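Local coordinates for Medium/long-chain acyl-CoA thioesterase YigI (Shewanella oneidensis, PDB 3E8P), which probably hydrolyses medium- and long-chain fatty acyl-CoA thioesters to the free fatty acid and coenzyme A, as a hotdog-fold thioesterase, at residues A[34-42]-A[51-59]; A[65-74]-A[113-122]. All blocks are in the same frame, centred on the assembly; numbering follows the deposited sequence.

Interaction 1 of 2, residues A[34-42]-A[51-59]; sequences HNLLGLDIK and VAINMKPEL
D40 and A52 form an antiparallel hydrogen-bonded pair in the hairpin of strands 40-44 and 49-54. D40 N donates to A52 O at 2.7 Å, and A52 N returns a bond to D40 O at 2.9 Å. Beside this pair the CA of V51 also points a hydrogen at D40 O.

Past A52 direct backbone bonding stops and two waters bridge the segments. One molecule donates to both L37 O and N54 O; a second donates to G38 O, at 2.7 Å, and accepts from N54 N. The turn out of helix 32-37 needs G38: its phi is positive (96°), and a side chain there would collide with the preceding carbonyl oxygen and come close to the ammonium group of K56.

K56 supplies the one side-chain hydrogen bond between the segments. Its chain, extended beyond CG, carries NZ to 2.9 Å from L36 O, above the carbonyl plane, at the C-terminal end of the helix.

Apolar branches fill the inner side. L37 CG meets L59 CD2 at 3.8 Å, and I53 CD1 lies 4.1 Å from L37 CB; with CG1 anti to the backbone N (chi1 177°), I53 directs this branch toward L37, at the end of the helix. Further along, L39 CD2 packs on V51 CG1 at 3.8 Å. Leucine, isoleucine and valine suit this side because helix 70-90 lies against V51, I53 and L59.

The positive charge of K56 lies beside the carbonyl end of helix 32-37 and would probably stabilise that end electrostatically.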
loop_
_atom_site.group_PDB
_atom_site.type_symbol
_atom_site.label_atom_id
_atom_site.label_comp_id
_atom_site.label_asym_id
_atom_site.label_seq_id
_atom_site.Cartn_x
_atom_site.Cartn_y
_atom_site.Cartn_z
ATOM N N HIS A 34 18.990 5.051 -15.059
ATOM C CA HIS A 34 19.626 5.867 -14.020
ATOM C C HIS A 34 20.488 6.918 -14.696
ATOM O O HIS A 34 20.624 8.036 -14.198
ATOM C CB HIS A 34 20.499 5.012 -13.087
ATOM C CG HIS A 34 19.729 3.999 -12.301
ATOM N ND1 HIS A 34 20.339 3.040 -11.517
ATOM C CD2 HIS A 34 18.398 3.765 -12.212
ATOM C CE1 HIS A 34 19.418 2.258 -10.986
ATOM N NE2 HIS A 34 18.231 2.674 -11.394
ATOM N N ASN A 35 21.072 6.552 -15.836
ATOM C CA ASN A 35 21.913 7.472 -16.582
ATOM C C ASN A 35 21.059 8.529 -17.278
ATOM O O ASN A 35 21.518 9.637 -17.532
ATOM C CB ASN A 35 22.780 6.707 -17.589
ATOM C CG ASN A 35 23.815 5.813 -16.905
ATOM O OD1 ASN A 35 24.408 6.197 -15.901
ATOM N ND2 ASN A 35 24.041 4.625 -17.454
ATOM N N LEU A 36 19.809 8.195 -17.570
ATOM C CA LEU A 36 18.917 9.152 -18.217
ATOM C C LEU A 36 18.461 10.198 -17.202
ATOM O O LEU A 36 18.319 11.370 -17.532
ATOM C CB LEU A 36 17.694 8.440 -18.798
ATOM C CG LEU A 36 16.656 9.346 -19.470
ATOM C CD1 LEU A 36 17.184 9.849 -20.820
ATOM C CD2 LEU A 36 15.369 8.565 -19.673
ATOM N N LEU A 37 18.228 9.759 -15.969
ATOM C CA LEU A 37 17.785 10.659 -14.912
ATOM C C LEU A 37 18.939 11.345 -14.188
ATOM O O LEU A 37 18.802 12.480 -13.739
ATOM C CB LEU A 37 16.919 9.904 -13.887
ATOM C CG LEU A 37 15.412 9.821 -14.155
ATOM C CD1 LEU A 37 15.164 9.225 -15.527
ATOM C CD2 LEU A 37 14.734 8.970 -13.079
ATOM N N GLY A 38 20.066 10.646 -14.082
ATOM C CA GLY A 38 21.227 11.186 -13.395
ATOM C C GLY A 38 21.265 10.688 -11.955
ATOM O O GLY A 38 21.819 11.334 -11.068
ATOM N N LEU A 39 20.657 9.532 -11.724
ATOM C CA LEU A 39 20.605 8.937 -10.394
ATOM C C LEU A 39 21.994 8.422 -9.990
ATOM O O LEU A 39 22.626 7.682 -10.742
ATOM C CB LEU A 39 19.560 7.813 -10.402
ATOM C CG LEU A 39 19.184 7.072 -9.122
ATOM C CD1 LEU A 39 17.822 6.424 -9.292
ATOM C CD2 LEU A 39 20.234 6.029 -8.814
ATOM N N ASP A 40 22.467 8.833 -8.811
ATOM C CA ASP A 40 23.793 8.434 -8.318
ATOM C C ASP A 40 23.815 7.665 -6.997
ATOM O O ASP A 40 23.068 7.978 -6.068
ATOM C CB ASP A 40 24.677 9.667 -8.125
ATOM C CG ASP A 40 24.882 10.449 -9.398
ATOM O OD1 ASP A 40 25.520 11.518 -9.321
ATOM O OD2 ASP A 40 24.417 10.003 -10.469
ATOM N N ILE A 41 24.681 6.661 -6.916
ATOM C CA ILE A 41 24.837 5.897 -5.685
ATOM C C ILE A 41 26.014 6.557 -4.956
ATOM O O ILE A 41 27.174 6.219 -5.180
ATOM C CB ILE A 41 25.143 4.397 -5.959
ATOM C CG1 ILE A 41 23.906 3.701 -6.530
ATOM C CG2 ILE A 41 25.532 3.692 -4.665
ATOM C CD1 ILE A 41 23.573 4.099 -7.934
ATOM N N LYS A 42 25.693 7.522 -4.101
ATOM C CA LYS A 42 26.694 8.270 -3.352
ATOM C C LYS A 42 27.568 7.373 -2.483
ATOM O O LYS A 42 28.788 7.499 -2.491
ATOM C CB LYS A 42 26.006 9.334 -2.490
ATOM C CG LYS A 42 26.932 10.430 -1.996
ATOM C CD LYS A 42 26.174 11.484 -1.189
ATOM C CE LYS A 42 27.099 12.602 -0.724
ATOM N NZ LYS A 42 26.404 13.573 0.167
ATOM N N VAL A 51 21.375 7.381 -1.942
ATOM C CA VAL A 51 21.163 7.673 -3.344
ATOM C C VAL A 51 20.901 9.161 -3.477
ATOM O O VAL A 51 20.182 9.748 -2.665
ATOM C CB VAL A 51 19.955 6.883 -3.906
ATOM C CG1 VAL A 51 19.658 7.305 -5.327
ATOM C CG2 VAL A 51 20.257 5.394 -3.871
ATOM N N ALA A 52 21.501 9.769 -4.493
ATOM C CA ALA A 52 21.329 11.191 -4.734
ATOM C C ALA A 52 21.066 11.434 -6.209
ATOM O O ALA A 52 21.487 10.657 -7.070
ATOM C CB ALA A 52 22.564 11.956 -4.293
ATOM N N ILE A 53 20.356 12.519 -6.485
ATOM C CA ILE A 53 20.016 12.900 -7.838
ATOM C C ILE A 53 19.843 14.416 -7.846
ATOM O O ILE A 53 19.052 14.969 -7.082
ATOM C CB ILE A 53 18.701 12.203 -8.290
ATOM C CG1 ILE A 53 18.307 12.668 -9.694
ATOM C CG2 ILE A 53 17.575 12.498 -7.285
ATOM C CD1 ILE A 53 17.120 11.906 -10.277
ATOM N N ASN A 54 20.600 15.095 -8.696
ATOM C CA ASN A 54 20.493 16.543 -8.767
ATOM C C ASN A 54 19.296 16.917 -9.595
ATOM O O ASN A 54 18.902 16.185 -10.501
ATOM C CB ASN A 54 21.742 17.158 -9.395
ATOM C CG ASN A 54 22.999 16.751 -8.684
ATOM O OD1 ASN A 54 23.122 16.922 -7.474
ATOM N ND2 ASN A 54 23.942 16.200 -9.427
HETATM N N MSE A 55 18.718 18.064 -9.272
HETATM C CA MSE A 55 17.566 18.577 -9.989
HETATM C C MSE A 55 18.049 19.125 -11.319
HETATM O O MSE A 55 19.072 19.804 -11.379
HETATM C CB MSE A 55 16.918 19.707 -9.194
HETATM C CG MSE A 55 15.825 20.444 -9.938
HETATM SE SE MSE A 55 14.290 19.326 -10.200
HETATM C CE MSE A 55 13.244 19.884 -8.662
ATOM N N LYS A 56 17.326 18.802 -12.382
ATOM C CA LYS A 56 17.645 19.299 -13.711
ATOM C C LYS A 56 16.308 19.508 -14.392
ATOM O O LYS A 56 15.331 18.831 -14.071
ATOM C CB LYS A 56 18.530 18.316 -14.498
ATOM C CG LYS A 56 17.927 16.979 -14.854
ATOM C CD LYS A 56 18.915 16.173 -15.709
ATOM C CE LYS A 56 18.447 14.745 -15.932
ATOM N NZ LYS A 56 19.427 13.927 -16.704
ATOM N N PRO A 57 16.242 20.457 -15.336
ATOM C CA PRO A 57 15.000 20.756 -16.055
ATOM C C PRO A 57 14.184 19.543 -16.518
ATOM O O PRO A 57 12.962 19.535 -16.389
ATOM C CB PRO A 57 15.483 21.618 -17.227
ATOM C CG PRO A 57 16.673 22.323 -16.646
ATOM C CD PRO A 57 17.373 21.206 -15.911
ATOM N N GLU A 58 14.853 18.524 -17.049
ATOM C CA GLU A 58 14.163 17.326 -17.548
ATOM C C GLU A 58 13.393 16.513 -16.500
ATOM O O GLU A 58 12.587 15.649 -16.856
ATOM C CB GLU A 58 15.158 16.384 -18.237
ATOM C CG GLU A 58 15.755 16.896 -19.528
ATOM C CD GLU A 58 16.601 18.140 -19.336
ATOM O OE1 GLU A 58 17.206 18.286 -18.252
ATOM O OE2 GLU A 58 16.670 18.959 -20.279
ATOM N N LEU A 59 13.642 16.783 -15.219
ATOM C CA LEU A 59 12.990 16.042 -14.139
ATOM C C LEU A 59 11.778 16.737 -13.527
ATOM O O LEU A 59 11.161 16.207 -12.609
ATOM C CB LEU A 59 14.005 15.731 -13.029
ATOM C CG LEU A 59 15.193 14.842 -13.415
ATOM C CD1 LEU A 59 16.057 14.554 -12.191
ATOM C CD2 LEU A 59 14.683 13.545 -14.010
HETATM O O HOH W 1 20.107 14.473 -12.471
HETATM O O HOH W 2 22.367 13.964 -10.652
#

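Interaction 2 of 2, residues A[65-74]-A[113-122]; sequences QQILHGGVTA and MRVDYLRPGR
G70 O is gripped by two donors that reach it from opposite faces of its carbonyl plane: A74 N, in the first turn of helix 70-90, at 3.0 Å, and the hydroxyl of Y117 at 3.1 Å. The tyrosine comes to the oxygen with its ring edge, G70 O lying in the ring plane, while V115 CG1 rests over one face. With CG anti to its own carbonyl carbon (chi1 -64°), Y117 swings its ring off the strand end toward the helix start. G70 suits this place because a CB would be pressed against Y117 CE2. A phenylalanine in place of Y117 would probably leave G70 O with the helical bond alone and lose the polar tie between strand and helix.

The same helix start is capped by H69, whose ND1 accepts from G71 N at 2.9 Å, in the imidazole plane. The other ring nitrogen, NE2, is hydrogen-bonded to H34 of the second subunit. Small A74 lets M113 and V115 come close: its CB is 4.3 Å from V115 CG2.

Farther along, L68 N donates to G121 O at 2.8 Å. G121 centres an inverse gamma turn and suits its place because a CB would be tight against L68 CB. I67 CG2 touches P120 CB at 3.7 Å and also lies over one face of the R122 guanidinium, toward its rim; R122 NE adds a weak bond to Q65 O.

The contact joins the loop before helix 70-90, and its first turn, to the end of strand 109-117 and the following loop, consistent with the hotdog fold, whose antiparallel sheet wraps round a central helix. T73 also packs on strands 139-148 and 153-162, while residues 113-116 extend the sheet antiparallel into the second subunit.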
loop_
_atom_site.group_PDB
_atom_site.type_symbol
_atom_site.label_atom_id
_atom_site.label_comp_id
_atom_site.label_asym_id
_atom_site.label_seq_id
_atom_site.Cartn_x
_atom_site.Cartn_y
_atom_site.Cartn_z
ATOM N N GLN A 65 5.255 25.380 -10.276
ATOM C CA GLN A 65 5.756 25.104 -8.927
ATOM C C GLN A 65 7.212 24.635 -8.899
ATOM O O GLN A 65 7.819 24.572 -7.836
ATOM C CB GLN A 65 4.883 24.037 -8.251
ATOM C CG GLN A 65 3.393 24.351 -8.186
ATOM C CD GLN A 65 3.056 25.452 -7.195
ATOM O OE1 GLN A 65 1.895 25.844 -7.055
ATOM N NE2 GLN A 65 4.072 25.954 -6.496
ATOM N N GLN A 66 7.764 24.300 -10.060
ATOM C CA GLN A 66 9.136 23.814 -10.141
ATOM C C GLN A 66 9.341 22.637 -9.190
ATOM O O GLN A 66 10.316 22.589 -8.439
ATOM C CB GLN A 66 10.137 24.931 -9.811
ATOM C CG GLN A 66 10.360 25.924 -10.950
ATOM C CD GLN A 66 11.057 25.297 -12.150
ATOM O OE1 GLN A 66 12.240 24.972 -12.097
ATOM N NE2 GLN A 66 10.317 25.119 -13.234
ATOM N N ILE A 67 8.414 21.688 -9.216
ATOM C CA ILE A 67 8.538 20.524 -8.354
ATOM C C ILE A 67 8.966 19.297 -9.152
ATOM O O ILE A 67 8.713 19.181 -10.352
ATOM C CB ILE A 67 7.221 20.211 -7.613
ATOM C CG1 ILE A 67 6.107 19.940 -8.608
ATOM C CG2 ILE A 67 6.814 21.384 -6.754
ATOM C CD1 ILE A 67 4.847 19.476 -7.951
ATOM N N LEU A 68 9.649 18.397 -8.466
ATOM C CA LEU A 68 10.128 17.163 -9.057
ATOM C C LEU A 68 8.899 16.329 -9.446
ATOM O O LEU A 68 7.877 16.357 -8.750
ATOM C CB LEU A 68 10.977 16.431 -8.016
ATOM C CG LEU A 68 11.888 15.275 -8.419
ATOM C CD1 LEU A 68 13.006 15.776 -9.328
ATOM C CD2 LEU A 68 12.467 14.651 -7.152
ATOM N N HIS A 69 8.981 15.614 -10.566
ATOM C CA HIS A 69 7.861 14.777 -10.999
ATOM C C HIS A 69 7.752 13.566 -10.075
ATOM O O HIS A 69 8.748 12.903 -9.798
ATOM C CB HIS A 69 8.063 14.296 -12.437
ATOM C CG HIS A 69 6.848 13.652 -13.031
ATOM N ND1 HIS A 69 6.378 12.426 -12.615
ATOM C CD2 HIS A 69 5.995 14.074 -13.996
ATOM C CE1 HIS A 69 5.289 12.117 -13.298
ATOM N NE2 HIS A 69 5.034 13.100 -14.142
ATOM N N GLY A 70 6.541 13.281 -9.602
ATOM C CA GLY A 70 6.333 12.157 -8.700
ATOM C C GLY A 70 6.941 10.842 -9.156
ATOM O O GLY A 70 7.269 9.982 -8.326
ATOM N N GLY A 71 7.086 10.673 -10.469
ATOM C CA GLY A 71 7.668 9.451 -10.997
ATOM C C GLY A 71 9.137 9.325 -10.626
ATOM O O GLY A 71 9.646 8.220 -10.438
ATOM N N VAL A 72 9.821 10.463 -10.522
ATOM C CA VAL A 72 11.227 10.468 -10.156
ATOM C C VAL A 72 11.340 10.074 -8.699
ATOM O O VAL A 72 12.179 9.257 -8.319
ATOM C CB VAL A 72 11.858 11.865 -10.308
ATOM C CG1 VAL A 72 13.273 11.847 -9.748
ATOM C CG2 VAL A 72 11.860 12.290 -11.775
ATOM N N THR A 73 10.493 10.672 -7.876
ATOM C CA THR A 73 10.501 10.363 -6.451
ATOM C C THR A 73 10.280 8.858 -6.251
ATOM O O THR A 73 10.986 8.221 -5.472
ATOM C CB THR A 73 9.414 11.162 -5.724
ATOM O OG1 THR A 73 9.703 12.561 -5.836
ATOM C CG2 THR A 73 9.360 10.780 -4.269
ATOM N N ALA A 74 9.317 8.298 -6.976
ATOM C CA ALA A 74 9.024 6.871 -6.885
ATOM C C ALA A 74 10.202 6.038 -7.386
ATOM O O ALA A 74 10.504 4.991 -6.824
ATOM C CB ALA A 74 7.776 6.543 -7.685
HETATM N N MSE A 113 5.212 -1.803 -3.768
HETATM C CA MSE A 113 5.720 -0.589 -3.159
HETATM C C MSE A 113 4.621 0.427 -2.948
HETATM O O MSE A 113 3.718 0.576 -3.779
HETATM C CB MSE A 113 6.807 0.055 -4.027
HETATM C CG MSE A 113 7.231 1.432 -3.514
HETATM SE SE MSE A 113 8.617 2.335 -4.549
HETATM C CE MSE A 113 7.658 2.469 -6.228
ATOM N N ARG A 114 4.718 1.127 -1.825
ATOM C CA ARG A 114 3.784 2.182 -1.490
ATOM C C ARG A 114 4.584 3.453 -1.286
ATOM O O ARG A 114 5.564 3.472 -0.546
ATOM C CB ARG A 114 3.022 1.879 -0.199
ATOM C CG ARG A 114 2.216 3.081 0.298
ATOM C CD ARG A 114 1.652 2.861 1.698
ATOM N NE ARG A 114 0.916 4.029 2.178
ATOM C CZ ARG A 114 -0.410 4.172 2.131
ATOM N NH1 ARG A 114 -1.183 3.216 1.622
ATOM N NH2 ARG A 114 -0.970 5.285 2.599
ATOM N N VAL A 115 4.171 4.519 -1.951
ATOM C CA VAL A 115 4.839 5.788 -1.800
ATOM C C VAL A 115 3.860 6.773 -1.185
ATOM O O VAL A 115 2.709 6.881 -1.625
ATOM C CB VAL A 115 5.296 6.344 -3.155
ATOM C CG1 VAL A 115 5.928 7.710 -2.964
ATOM C CG2 VAL A 115 6.275 5.386 -3.805
ATOM N N ASP A 116 4.308 7.480 -0.161
ATOM C CA ASP A 116 3.481 8.493 0.486
ATOM C C ASP A 116 4.117 9.851 0.160
ATOM O O ASP A 116 5.247 10.130 0.574
ATOM C CB ASP A 116 3.438 8.253 2.005
ATOM C CG ASP A 116 2.530 7.074 2.391
ATOM O OD1 ASP A 116 1.289 7.184 2.255
ATOM O OD2 ASP A 116 3.059 6.035 2.828
ATOM N N TYR A 117 3.400 10.662 -0.615
ATOM C CA TYR A 117 3.856 11.993 -1.014
ATOM C C TYR A 117 3.480 12.977 0.081
ATOM O O TYR A 117 2.321 13.334 0.247
ATOM C CB TYR A 117 3.211 12.393 -2.349
ATOM C CG TYR A 117 3.630 11.493 -3.502
ATOM C CD1 TYR A 117 2.901 10.353 -3.836
ATOM C CD2 TYR A 117 4.790 11.755 -4.221
ATOM C CE1 TYR A 117 3.330 9.499 -4.861
ATOM C CE2 TYR A 117 5.222 10.913 -5.232
ATOM C CZ TYR A 117 4.496 9.791 -5.549
ATOM O OH TYR A 117 4.956 8.960 -6.542
ATOM N N LEU A 118 4.478 13.418 0.827
ATOM C CA LEU A 118 4.256 14.315 1.959
ATOM C C LEU A 118 4.051 15.782 1.601
ATOM O O LEU A 118 3.171 16.436 2.157
ATOM C CB LEU A 118 5.430 14.179 2.941
ATOM C CG LEU A 118 5.794 12.725 3.264
ATOM C CD1 LEU A 118 7.102 12.663 4.020
ATOM C CD2 LEU A 118 4.659 12.092 4.065
ATOM N N ARG A 119 4.868 16.298 0.688
ATOM C CA ARG A 119 4.786 17.699 0.271
ATOM C C ARG A 119 5.550 17.893 -1.038
ATOM O O ARG A 119 6.384 17.069 -1.393
ATOM C CB ARG A 119 5.355 18.604 1.370
ATOM C CG ARG A 119 6.765 18.229 1.829
ATOM C CD ARG A 119 7.186 19.086 3.004
ATOM N NE ARG A 119 6.346 18.829 4.168
ATOM C CZ ARG A 119 6.561 17.860 5.051
ATOM N NH1 ARG A 119 7.603 17.053 4.917
ATOM N NH2 ARG A 119 5.719 17.682 6.059
ATOM N N PRO A 120 5.284 18.994 -1.763
ATOM C CA PRO A 120 5.934 19.302 -3.044
ATOM C C PRO A 120 7.433 19.059 -3.111
ATOM O O PRO A 120 8.190 19.457 -2.220
ATOM C CB PRO A 120 5.578 20.769 -3.269
ATOM C CG PRO A 120 4.237 20.881 -2.615
ATOM C CD PRO A 120 4.474 20.140 -1.317
ATOM N N GLY A 121 7.854 18.417 -4.196
ATOM C CA GLY A 121 9.258 18.113 -4.385
ATOM C C GLY A 121 10.104 19.285 -4.845
ATOM O O GLY A 121 10.492 19.346 -6.005
ATOM N N ARG A 122 10.379 20.228 -3.951
ATOM C CA ARG A 122 11.221 21.366 -4.303
ATOM C C ARG A 122 12.608 21.083 -3.743
ATOM O O ARG A 122 12.735 20.409 -2.722
ATOM C CB ARG A 122 10.678 22.665 -3.703
ATOM C CG ARG A 122 9.262 22.998 -4.142
ATOM C CD ARG A 122 8.932 24.473 -3.937
ATOM N NE ARG A 122 7.587 24.793 -4.421
ATOM C CZ ARG A 122 6.460 24.445 -3.801
ATOM N NH1 ARG A 122 6.507 23.769 -2.658
ATOM N NH2 ARG A 122 5.286 24.758 -4.332
#

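In the fold
Both interactions are partly buried and involve the two strands outermost within the chain's antiparallel sheet, 40-44 and 109-117; the second pairs on with the second subunit. Interaction 1 is a two-strand ladder continued by bridging waters, whereas interaction 2 relies on a tyrosine hydroxyl at a helix-start carbonyl and one backbone bond between loops. They meet at the start of helix 70-90: V72 packs on L59, and L59 O is probably hydrogen-bonded to H69 N just before the helix (3.0 Å). Interaction 1 is inward at L37, L39, V51, I53 and L59; interaction 2 at L68, T73, A74, M113 and V115, with R122 at the surface. L36 and L37 also pack on the second subunit.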